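PDB 6ANS: DUF1214 domain-containing protein from Burkholderia cenocepacia, which is of unknown function but belongs to the DUF1214 family and holds a sodium ion and, probably from the crystallisation liquor, a phosphate ion. Local coordinates for residues Ile76-His81 and Gly229-Ala234; Asn106-Tyr111 and Phe303-Leu308; Val131-Phe136 and Arg194-Asp199. All blocks are in the same frame, centred on the assembly; numbering follows the deposited sequence.

Contact 1 of 3, residues Ile76-His81 and Gly229-Ala234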
loop_
_atom_site.group_PDB
_atom_site.type_symbol
_atom_site.label_atom_id
_atom_site.label_comp_id
_atom_site.label_asym_id
_atom_site.label_seq_id
_atom_site.Cartn_x
_atom_site.Cartn_y
_atom_site.Cartn_z
ATOM N N ILE A 76 -5.446 -5.179 -0.843
ATOM C CA ILE A 76 -4.598 -6.352 -1.029
ATOM C C ILE A 76 -4.911 -7.016 -2.363
ATOM O O ILE A 76 -4.010 -7.355 -3.143
ATOM C CB ILE A 76 -4.789 -7.344 0.135
ATOM C CG1 ILE A 76 -4.303 -6.743 1.456
ATOM C CG2 ILE A 76 -4.042 -8.625 -0.138
ATOM C CD1 ILE A 76 -4.763 -7.563 2.658
ATOM N N ALA A 77 -6.201 -7.188 -2.645
ATOM C CA ALA A 77 -6.628 -7.858 -3.862
ATOM C C ALA A 77 -6.090 -7.157 -5.104
ATOM O O ALA A 77 -5.728 -7.818 -6.081
ATOM C CB ALA A 77 -8.156 -7.927 -3.892
ATOM N N LEU A 78 -6.040 -5.816 -5.092
ATOM C CA LEU A 78 -5.608 -5.089 -6.287
ATOM C C LEU A 78 -4.100 -5.205 -6.507
ATOM O O LEU A 78 -3.633 -5.239 -7.650
ATOM C CB LEU A 78 -6.039 -3.615 -6.197
ATOM C CG LEU A 78 -7.533 -3.331 -6.401
ATOM C CD1 LEU A 78 -7.907 -1.898 -5.948
ATOM C CD2 LEU A 78 -7.954 -3.565 -7.859
ATOM N N GLU A 79 -3.318 -5.218 -5.432
ATOM C CA GLU A 79 -1.889 -5.461 -5.591
ATOM C C GLU A 79 -1.646 -6.877 -6.073
ATOM O O GLU A 79 -0.828 -7.112 -6.981
ATOM C CB GLU A 79 -1.168 -5.202 -4.264
ATOM C CG GLU A 79 -1.152 -3.701 -3.855
ATOM C CD GLU A 79 -0.460 -3.437 -2.510
ATOM O OE1 GLU A 79 0.265 -4.317 -2.009
ATOM O OE2 GLU A 79 -0.652 -2.344 -1.941
HETATM N N MSE A 80 -2.362 -7.828 -5.484
HETATM C CA MSE A 80 -2.254 -9.222 -5.835
HETATM C C MSE A 80 -2.592 -9.494 -7.292
HETATM O O MSE A 80 -1.844 -10.167 -7.979
HETATM C CB MSE A 80 -3.169 -10.053 -4.943
HETATM C CG MSE A 80 -3.078 -11.543 -5.226
HETATM SE SE MSE A 80 -4.222 -12.536 -3.983
HETATM C CE MSE A 80 -3.287 -12.187 -2.266
ATOM N N HIS A 81 -3.713 -8.947 -7.768
ATOM C CA HIS A 81 -4.269 -9.383 -9.038
ATOM C C HIS A 81 -4.193 -8.357 -10.151
ATOM O O HIS A 81 -4.422 -8.724 -11.301
ATOM C CB HIS A 81 -5.733 -9.797 -8.860
ATOM C CG HIS A 81 -5.891 -11.067 -8.092
ATOM N ND1 HIS A 81 -5.419 -12.273 -8.562
ATOM C CD2 HIS A 81 -6.453 -11.323 -6.886
ATOM C CE1 HIS A 81 -5.710 -13.226 -7.691
ATOM N NE2 HIS A 81 -6.338 -12.676 -6.667
ATOM N N GLY A 229 -9.387 -9.777 -16.386
ATOM C CA GLY A 229 -9.220 -10.893 -15.467
ATOM C C GLY A 229 -8.729 -10.461 -14.100
ATOM O O GLY A 229 -9.161 -10.999 -13.076
ATOM N N GLY A 230 -7.805 -9.503 -14.063
ATOM C CA GLY A 230 -7.280 -9.053 -12.782
ATOM C C GLY A 230 -8.337 -8.371 -11.937
ATOM O O GLY A 230 -8.413 -8.587 -10.728
ATOM N N LEU A 231 -9.171 -7.537 -12.559
ATOM C CA LEU A 231 -10.209 -6.844 -11.796
ATOM C C LEU A 231 -11.213 -7.829 -11.203
ATOM O O LEU A 231 -11.552 -7.751 -10.014
ATOM C CB LEU A 231 -10.915 -5.813 -12.677
ATOM C CG LEU A 231 -10.089 -4.559 -12.975
ATOM C CD1 LEU A 231 -10.758 -3.717 -14.063
ATOM C CD2 LEU A 231 -9.895 -3.749 -11.710
HETATM N N MSE A 232 -11.704 -8.768 -12.013
HETATM C CA MSE A 232 -12.699 -9.714 -11.521
HETATM C C MSE A 232 -12.088 -10.603 -10.434
HETATM O O MSE A 232 -12.727 -10.857 -9.411
HETATM C CB MSE A 232 -13.283 -10.555 -12.671
HETATM C CG MSE A 232 -14.182 -9.733 -13.623
HETATM SE SE MSE A 232 -15.291 -8.315 -12.730
HETATM C CE MSE A 232 -16.363 -9.505 -11.571
ATOM N N ARG A 233 -10.840 -11.047 -10.623
ATOM C CA ARG A 233 -10.204 -11.836 -9.567
ATOM C C ARG A 233 -10.054 -11.016 -8.291
ATOM O O ARG A 233 -10.285 -11.526 -7.185
ATOM C CB ARG A 233 -8.844 -12.380 -10.029
ATOM C CG ARG A 233 -8.953 -13.658 -10.913
ATOM C CD ARG A 233 -7.569 -14.270 -11.196
ATOM N NE ARG A 233 -6.787 -13.406 -12.080
ATOM C CZ ARG A 233 -6.913 -13.399 -13.404
ATOM N NH1 ARG A 233 -7.775 -14.224 -13.990
ATOM N NH2 ARG A 233 -6.173 -12.578 -14.142
ATOM N N ALA A 234 -9.684 -9.739 -8.422
ATOM C CA ALA A 234 -9.564 -8.885 -7.241
ATOM C C ALA A 234 -10.899 -8.762 -6.519
ATOM O O ALA A 234 -10.973 -8.947 -5.300
ATOM C CB ALA A 234 -9.027 -7.504 -7.635
HETATM O O HOH W 1 -4.531 -11.568 -11.760
#
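One water is gripped by both partners where His81 meets Arg233: it donates to His81 O (water O to O 2.9 Å) and accepts from Arg233 NE (water O to NE 2.9 Å), with a weaker, longer link to His81 ND1. The setting is a close, roughly antiparallel helix pair, helix 60-83 against helix 224-251, whose segments run at 145° with axes 8.6 Å apart. Small residues allow this approach. Gly230 CA lies 3.2 Å from His81 O with no side chain between the backbones, and Ala77 CB comes within 3.3 Å of Ala234 O and lies beside the Ala234 methyl (CB to CB 3.9 Å). Next to this pair, Leu78 reaches over with CD2 to touch Ala234 CB and Leu231 CD2; Leu78 also packs on Ser71 of the second subunit, so this side of helix 60-83 adjoins that subunit. The His81 ring is held between two aliphatic groups. Arg233 CB sits over one face in a CH-pi contact, 3.8 Å from the ring centroid, while CG of Met80, a selenomethionine, covers the opposite face. NE2 of His81 makes a weak hydrogen bond to Glu144 OE1, which may help to fix the ring's rotation. The Arg233 chain bends at chi3 (-69°), bringing the guanidinium to the water, which lies at its edge; the guanidinium and His81 planes are 61° apart. Over the centre of the guanidinium, 3.3 Å above its plane, lies Gly229 O.

Contact 2 of 3, residues Asn106-Tyr111 and Phe303-Leu308. With PO4 (phosphate ion), chain E.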
loop_
_atom_site.group_PDB
_atom_site.type_symbol
_atom_site.label_atom_id
_atom_site.label_comp_id
_atom_site.label_asym_id
_atom_site.label_seq_id
_atom_site.Cartn_x
_atom_site.Cartn_y
_atom_site.Cartn_z
ATOM N N ASN A 106 -0.218 -12.794 11.386
ATOM C CA ASN A 106 0.748 -12.863 12.474
ATOM C C ASN A 106 1.399 -11.500 12.673
ATOM O O ASN A 106 2.180 -11.065 11.818
ATOM C CB ASN A 106 1.814 -13.915 12.182
ATOM C CG ASN A 106 2.701 -14.192 13.390
ATOM O OD1 ASN A 106 2.754 -13.396 14.330
ATOM N ND2 ASN A 106 3.372 -15.350 13.382
ATOM N N PRO A 107 1.145 -10.816 13.791
ATOM C CA PRO A 107 1.749 -9.483 13.977
ATOM C C PRO A 107 3.270 -9.533 14.027
ATOM O O PRO A 107 3.917 -8.542 13.683
ATOM C CB PRO A 107 1.155 -9.003 15.311
ATOM C CG PRO A 107 -0.068 -9.851 15.532
ATOM C CD PRO A 107 0.292 -11.198 14.932
ATOM N N ASP A 108 3.862 -10.673 14.373
ATOM C CA ASP A 108 5.315 -10.809 14.433
ATOM C C ASP A 108 5.939 -11.148 13.094
ATOM O O ASP A 108 7.147 -11.407 13.041
ATOM C CB ASP A 108 5.699 -11.879 15.451
ATOM C CG ASP A 108 5.290 -11.497 16.840
ATOM O OD1 ASP A 108 5.459 -10.300 17.182
ATOM O OD2 ASP A 108 4.751 -12.356 17.559
ATOM N N ASN A 109 5.156 -11.137 12.024
ATOM C CA ASN A 109 5.635 -11.492 10.701
ATOM C C ASN A 109 5.802 -10.255 9.831
ATOM O O ASN A 109 4.980 -9.335 9.866
ATOM C CB ASN A 109 4.657 -12.441 9.994
ATOM C CG ASN A 109 4.825 -13.889 10.398
ATOM O OD1 ASN A 109 5.555 -14.204 11.339
ATOM N ND2 ASN A 109 4.109 -14.794 9.695
ATOM N N LEU A 110 6.847 -10.281 9.014
ATOM C CA LEU A 110 6.889 -9.577 7.741
ATOM C C LEU A 110 6.451 -10.579 6.675
ATOM O O LEU A 110 7.122 -11.594 6.457
ATOM C CB LEU A 110 8.289 -9.055 7.436
ATOM C CG LEU A 110 8.484 -8.353 6.082
ATOM C CD1 LEU A 110 7.510 -7.229 5.905
ATOM C CD2 LEU A 110 9.930 -7.866 5.889
ATOM N N TYR A 111 5.303 -10.328 6.062
ATOM C CA TYR A 111 4.826 -11.161 4.969
ATOM C C TYR A 111 5.248 -10.540 3.654
ATOM O O TYR A 111 5.143 -9.322 3.466
ATOM C CB TYR A 111 3.303 -11.294 4.955
ATOM C CG TYR A 111 2.675 -12.072 6.077
ATOM C CD1 TYR A 111 2.623 -13.466 6.040
ATOM C CD2 TYR A 111 2.065 -11.415 7.144
ATOM C CE1 TYR A 111 2.016 -14.188 7.058
ATOM C CE2 TYR A 111 1.448 -12.127 8.166
ATOM C CZ TYR A 111 1.428 -13.519 8.110
ATOM O OH TYR A 111 0.820 -14.229 9.105
ATOM N N PHE A 303 9.614 -20.939 17.782
ATOM C CA PHE A 303 8.836 -19.730 18.003
ATOM C C PHE A 303 7.444 -20.151 18.441
ATOM O O PHE A 303 6.983 -21.247 18.112
ATOM C CB PHE A 303 8.779 -18.865 16.736
ATOM C CG PHE A 303 8.005 -17.590 16.895
ATOM C CD1 PHE A 303 8.624 -16.447 17.365
ATOM C CD2 PHE A 303 6.663 -17.521 16.540
ATOM C CE1 PHE A 303 7.915 -15.255 17.502
ATOM C CE2 PHE A 303 5.946 -16.337 16.679
ATOM C CZ PHE A 303 6.574 -15.201 17.157
ATOM N N TRP A 304 6.806 -19.294 19.230
ATOM C CA TRP A 304 5.396 -19.454 19.539
ATOM C C TRP A 304 4.827 -18.076 19.822
ATOM O O TRP A 304 5.555 -17.169 20.228
ATOM C CB TRP A 304 5.177 -20.412 20.722
ATOM C CG TRP A 304 5.500 -19.866 22.100
ATOM C CD1 TRP A 304 6.658 -20.053 22.805
ATOM C CD2 TRP A 304 4.630 -19.117 22.959
ATOM N NE1 TRP A 304 6.574 -19.436 24.031
ATOM C CE2 TRP A 304 5.337 -18.858 24.151
ATOM C CE3 TRP A 304 3.324 -18.630 22.832
ATOM C CZ2 TRP A 304 4.787 -18.130 25.203
ATOM C CZ3 TRP A 304 2.781 -17.899 23.880
ATOM C CH2 TRP A 304 3.508 -17.666 25.050
ATOM N N ASN A 305 3.530 -17.913 19.587
ATOM C CA ASN A 305 2.881 -16.680 20.000
ATOM C C ASN A 305 1.391 -16.939 20.136
ATOM O O ASN A 305 0.892 -18.025 19.825
ATOM C CB ASN A 305 3.189 -15.512 19.042
ATOM C CG ASN A 305 2.506 -15.630 17.658
ATOM O OD1 ASN A 305 1.888 -16.645 17.296
ATOM N ND2 ASN A 305 2.682 -14.584 16.856
ATOM N N VAL A 306 0.693 -15.923 20.631
ATOM C CA VAL A 306 -0.759 -15.913 20.692
ATOM C C VAL A 306 -1.209 -14.481 20.427
ATOM O O VAL A 306 -0.590 -13.525 20.909
ATOM C CB VAL A 306 -1.278 -16.443 22.044
ATOM C CG1 VAL A 306 -0.704 -15.628 23.205
ATOM C CG2 VAL A 306 -2.808 -16.457 22.060
ATOM N N GLN A 307 -2.262 -14.324 19.629
ATOM C CA GLN A 307 -2.699 -13.004 19.215
ATOM C C GLN A 307 -4.202 -12.870 19.392
ATOM O O GLN A 307 -4.945 -13.847 19.264
ATOM C CB GLN A 307 -2.344 -12.736 17.754
ATOM C CG GLN A 307 -3.068 -13.675 16.773
ATOM C CD GLN A 307 -2.662 -13.426 15.333
ATOM O OE1 GLN A 307 -1.608 -13.881 14.900
ATOM N NE2 GLN A 307 -3.501 -12.700 14.585
ATOM N N LEU A 308 -4.644 -11.642 19.647
ATOM C CA LEU A 308 -6.058 -11.339 19.785
ATOM C C LEU A 308 -6.532 -10.639 18.513
ATOM O O LEU A 308 -5.845 -9.750 18.004
ATOM C CB LEU A 308 -6.305 -10.478 21.023
ATOM C CG LEU A 308 -7.724 -10.599 21.603
ATOM C CD1 LEU A 308 -7.944 -12.023 22.135
ATOM C CD2 LEU A 308 -7.979 -9.559 22.696
HETATM P P PO4 E . 0.502 -17.644 9.683
HETATM O O1 PO4 E . 1.264 -18.229 10.847
HETATM O O2 PO4 E . -0.645 -16.871 10.252
HETATM O O3 PO4 E . 1.379 -16.755 8.838
HETATM O O4 PO4 E . 0.023 -18.803 8.845
#
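Asn305 ND2 is shared by two acceptors from 106-111: Asp108 OD2 at 3.1 Å, along a nearly straight bond (162°), and Asn106 OD1 at 2.8 Å, in a weak one bent to 129°. Asn305 CG stands between the backbone N and the carbonyl carbon (chi1 71°), which aims the amide at the turn. The carboxylate oxygen is met on its anti side, out of the carboxylate plane, and also accepts from Asn326 ND2. Asn106 OD1 also accepts from Asp108 N (2.9 Å), an Asx turn opening the type I beta turn 106-109. Asn106 N donates a hydrogen bond to Tyr111 OH (2.9 Å), and that hydroxyl donates to phosphate O3 (2.6 Å). Asn305 OD1 and Gln307 OE1 both accept from Arg366 NH1, while Gln307 NE2 donates to Asn309 OD1 and Asp105 O. Carbon-to-oxygen contacts flank these bonds: Pro107 CD lies 3.3 Å from Gln307 OE1, and Phe303 turns its ring edge to Asp108, CZ 3.4 Å from OD2. Side chains, not paired backbones, thus join the turn to strand 303-309. Arg366 also bonds the phosphate through NE, so junction and anion site share one arginine, whose charge probably polarises the amide oxygens.

Contact 3 of 3, residues Val131-Phe136 and Arg194-Asp199. With PO4 (phosphate ion), chain E.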
loop_
_atom_site.group_PDB
_atom_site.type_symbol
_atom_site.label_atom_id
_atom_site.label_comp_id
_atom_site.label_asym_id
_atom_site.label_seq_id
_atom_site.Cartn_x
_atom_site.Cartn_y
_atom_site.Cartn_z
ATOM N N VAL A 131 16.876 -11.887 10.976
ATOM C CA VAL A 131 15.627 -12.476 11.437
ATOM C C VAL A 131 15.828 -13.986 11.513
ATOM O O VAL A 131 16.366 -14.602 10.583
ATOM C CB VAL A 131 14.461 -12.053 10.522
ATOM C CG1 VAL A 131 14.670 -12.532 9.088
ATOM C CG2 VAL A 131 13.112 -12.507 11.095
ATOM N N ALA A 132 15.503 -14.580 12.667
ATOM C CA ALA A 132 15.887 -15.979 12.860
ATOM C C ALA A 132 14.995 -16.940 12.080
ATOM O O ALA A 132 15.488 -17.937 11.538
ATOM C CB ALA A 132 15.908 -16.344 14.345
ATOM N N TYR A 133 13.689 -16.686 12.020
ATOM C CA TYR A 133 12.776 -17.551 11.282
ATOM C C TYR A 133 12.423 -16.944 9.926
ATOM O O TYR A 133 11.943 -15.808 9.847
ATOM C CB TYR A 133 11.507 -17.861 12.075
ATOM C CG TYR A 133 10.646 -18.907 11.378
ATOM C CD1 TYR A 133 9.703 -18.532 10.411
ATOM C CD2 TYR A 133 10.791 -20.262 11.660
ATOM C CE1 TYR A 133 8.921 -19.480 9.752
ATOM C CE2 TYR A 133 10.015 -21.225 11.007
ATOM C CZ TYR A 133 9.084 -20.825 10.052
ATOM O OH TYR A 133 8.325 -21.765 9.400
ATOM N N LEU A 134 12.635 -17.729 8.869
ATOM C CA LEU A 134 12.426 -17.319 7.485
ATOM C C LEU A 134 11.931 -18.527 6.702
ATOM O O LEU A 134 12.621 -19.551 6.670
ATOM C CB LEU A 134 13.738 -16.794 6.896
ATOM C CG LEU A 134 13.732 -16.493 5.405
ATOM C CD1 LEU A 134 12.807 -15.318 5.157
ATOM C CD2 LEU A 134 15.154 -16.183 4.944
ATOM N N SER A 135 10.735 -18.444 6.100
ATOM C CA SER A 135 10.233 -19.572 5.329
ATOM C C SER A 135 9.704 -19.096 3.985
ATOM O O SER A 135 9.291 -17.940 3.833
ATOM C CB SER A 135 9.165 -20.372 6.104
ATOM O OG SER A 135 7.926 -19.693 6.170
ATOM N N PHE A 136 9.763 -19.998 3.002
ATOM C CA PHE A 136 9.341 -19.736 1.630
ATOM C C PHE A 136 8.357 -20.817 1.219
ATOM O O PHE A 136 8.727 -21.987 1.163
ATOM C CB PHE A 136 10.525 -19.733 0.655
ATOM C CG PHE A 136 11.613 -18.736 0.988
ATOM C CD1 PHE A 136 11.598 -17.467 0.439
ATOM C CD2 PHE A 136 12.664 -19.082 1.835
ATOM C CE1 PHE A 136 12.604 -16.547 0.741
ATOM C CE2 PHE A 136 13.668 -18.175 2.131
ATOM C CZ PHE A 136 13.637 -16.907 1.580
ATOM N N ARG A 194 7.526 -15.791 4.781
ATOM C CA ARG A 194 7.322 -15.378 6.167
ATOM C C ARG A 194 8.663 -15.039 6.801
ATOM O O ARG A 194 9.581 -15.868 6.820
ATOM C CB ARG A 194 6.622 -16.459 6.983
ATOM C CG ARG A 194 5.162 -16.647 6.611
ATOM C CD ARG A 194 4.599 -17.827 7.344
ATOM N NE ARG A 194 3.158 -17.962 7.205
ATOM C CZ ARG A 194 2.558 -18.527 6.156
ATOM N NH1 ARG A 194 3.280 -18.979 5.126
ATOM N NH2 ARG A 194 1.234 -18.640 6.141
ATOM N N GLN A 195 8.776 -13.825 7.317
ATOM C CA GLN A 195 9.857 -13.467 8.225
ATOM C C GLN A 195 9.241 -13.264 9.603
ATOM O O GLN A 195 8.443 -12.340 9.801
ATOM C CB GLN A 195 10.597 -12.219 7.750
ATOM C CG GLN A 195 10.911 -12.212 6.250
ATOM C CD GLN A 195 12.041 -11.240 5.937
ATOM O OE1 GLN A 195 12.853 -10.949 6.813
ATOM N NE2 GLN A 195 12.118 -10.762 4.690
ATOM N N THR A 196 9.611 -14.112 10.554
ATOM C CA THR A 196 8.990 -14.101 11.870
ATOM C C THR A 196 9.981 -13.543 12.880
ATOM O O THR A 196 11.055 -14.120 13.090
ATOM C CB THR A 196 8.541 -15.503 12.279
ATOM O OG1 THR A 196 7.649 -16.020 11.290
ATOM C CG2 THR A 196 7.824 -15.452 13.628
ATOM N N PHE A 197 9.611 -12.443 13.523
ATOM C CA PHE A 197 10.520 -11.718 14.402
ATOM C C PHE A 197 10.286 -12.110 15.854
ATOM O O PHE A 197 9.147 -12.067 16.340
ATOM C CB PHE A 197 10.349 -10.205 14.238
ATOM C CG PHE A 197 10.769 -9.715 12.894
ATOM C CD1 PHE A 197 12.094 -9.403 12.645
ATOM C CD2 PHE A 197 9.844 -9.623 11.858
ATOM C CE1 PHE A 197 12.492 -8.981 11.395
ATOM C CE2 PHE A 197 10.229 -9.202 10.600
ATOM C CZ PHE A 197 11.564 -8.881 10.368
ATOM N N LEU A 198 11.357 -12.499 16.543
ATOM C CA LEU A 198 11.268 -12.508 17.994
ATOM C C LEU A 198 11.085 -11.081 18.504
ATOM O O LEU A 198 10.287 -10.839 19.414
ATOM C CB LEU A 198 12.526 -13.140 18.615
ATOM C CG LEU A 198 12.775 -14.646 18.495
ATOM C CD1 LEU A 198 14.157 -15.002 19.042
ATOM C CD2 LEU A 198 11.684 -15.456 19.182
ATOM N N ASP A 199 11.794 -10.127 17.895
ATOM C CA ASP A 199 11.837 -8.734 18.354
ATOM C C ASP A 199 12.286 -7.895 17.167
ATOM O O ASP A 199 13.460 -7.949 16.780
ATOM C CB ASP A 199 12.779 -8.567 19.554
ATOM C CG ASP A 199 12.839 -7.125 20.071
ATOM O OD1 ASP A 199 12.038 -6.277 19.628
ATOM O OD2 ASP A 199 13.687 -6.837 20.939
HETATM P P PO4 E . 0.502 -17.644 9.683
HETATM O O1 PO4 E . 1.264 -18.229 10.847
HETATM O O2 PO4 E . -0.645 -16.871 10.252
HETATM O O3 PO4 E . 1.379 -16.755 8.838
HETATM O O4 PO4 E . 0.023 -18.803 8.845
HETATM O O HOH W 2 6.110 -19.050 4.160
#
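Strands 133-140 and 188-196, the inner neighbours of a four-stranded antiparallel sheet, pair as a beta ladder, with Tyr133 opposite Thr196 and Ser135 opposite Arg194 as hydrogen-bonded pairs and Leu134 with Gln195 between them as a non-hydrogen-bonded pair. The backbone bonds are Thr196 N to Tyr133 O (3.0 Å), Ser135 N to Arg194 O (2.9 Å) and Arg194 N to Ser135 O (2.9 Å). Apolar contact continues past the strand ends: with CG1 between backbone N and carbonyl carbon (chi1 61°), Val131 lays CG2 over one face of the Phe197 ring, 3.8 Å from its centroid (CH-pi). The Leu134 and Gln195 side chains lie side by side, CD1 against CG; the Gln195 amide bonds Ala206 N and Gln112 OE1. On the other face Tyr133 and Thr196 do the same, CD1 to OG1 3.4 Å; their hydroxyls bond Asp273 and Asn109 respectively. The ionic contacts belong to Arg194, extended from CG to NE, whose guanidinium edge meets the phosphate: NE to O3 2.7 Å and NH2 to O4 3.0 Å. Tyr111, Tyr278 and Arg366 complete this anion site. A water links the arginine across to strand 133-140, donating to Ser135 OG, which also bonds Asp273, and accepting from Arg194 NH1 (3.0 Å).

Overall arrangement
From the N terminus, helix 60-83 opens contact 1, the 106-111 turn opens contact 2 and strand 133-140 opens contact 3. Contact 3 closes first, when the chain returns at 194-199; contact 1 follows at 229-234 and contact 2 last, at 303-308. Contact 3 therefore nests within both longer loops, whereas contacts 1 and 2 cross. Contact 1 belongs to the helical layer and stands apart, its centre about 26 Å from that of contact 2. Contacts 2 and 3 meet directly, since strands 109-115 and 188-196 are neighbours in one sheet; Phe303 packs on Thr196, tying the sheet that holds strand 303-309 to it, and both contacts reach the phosphate.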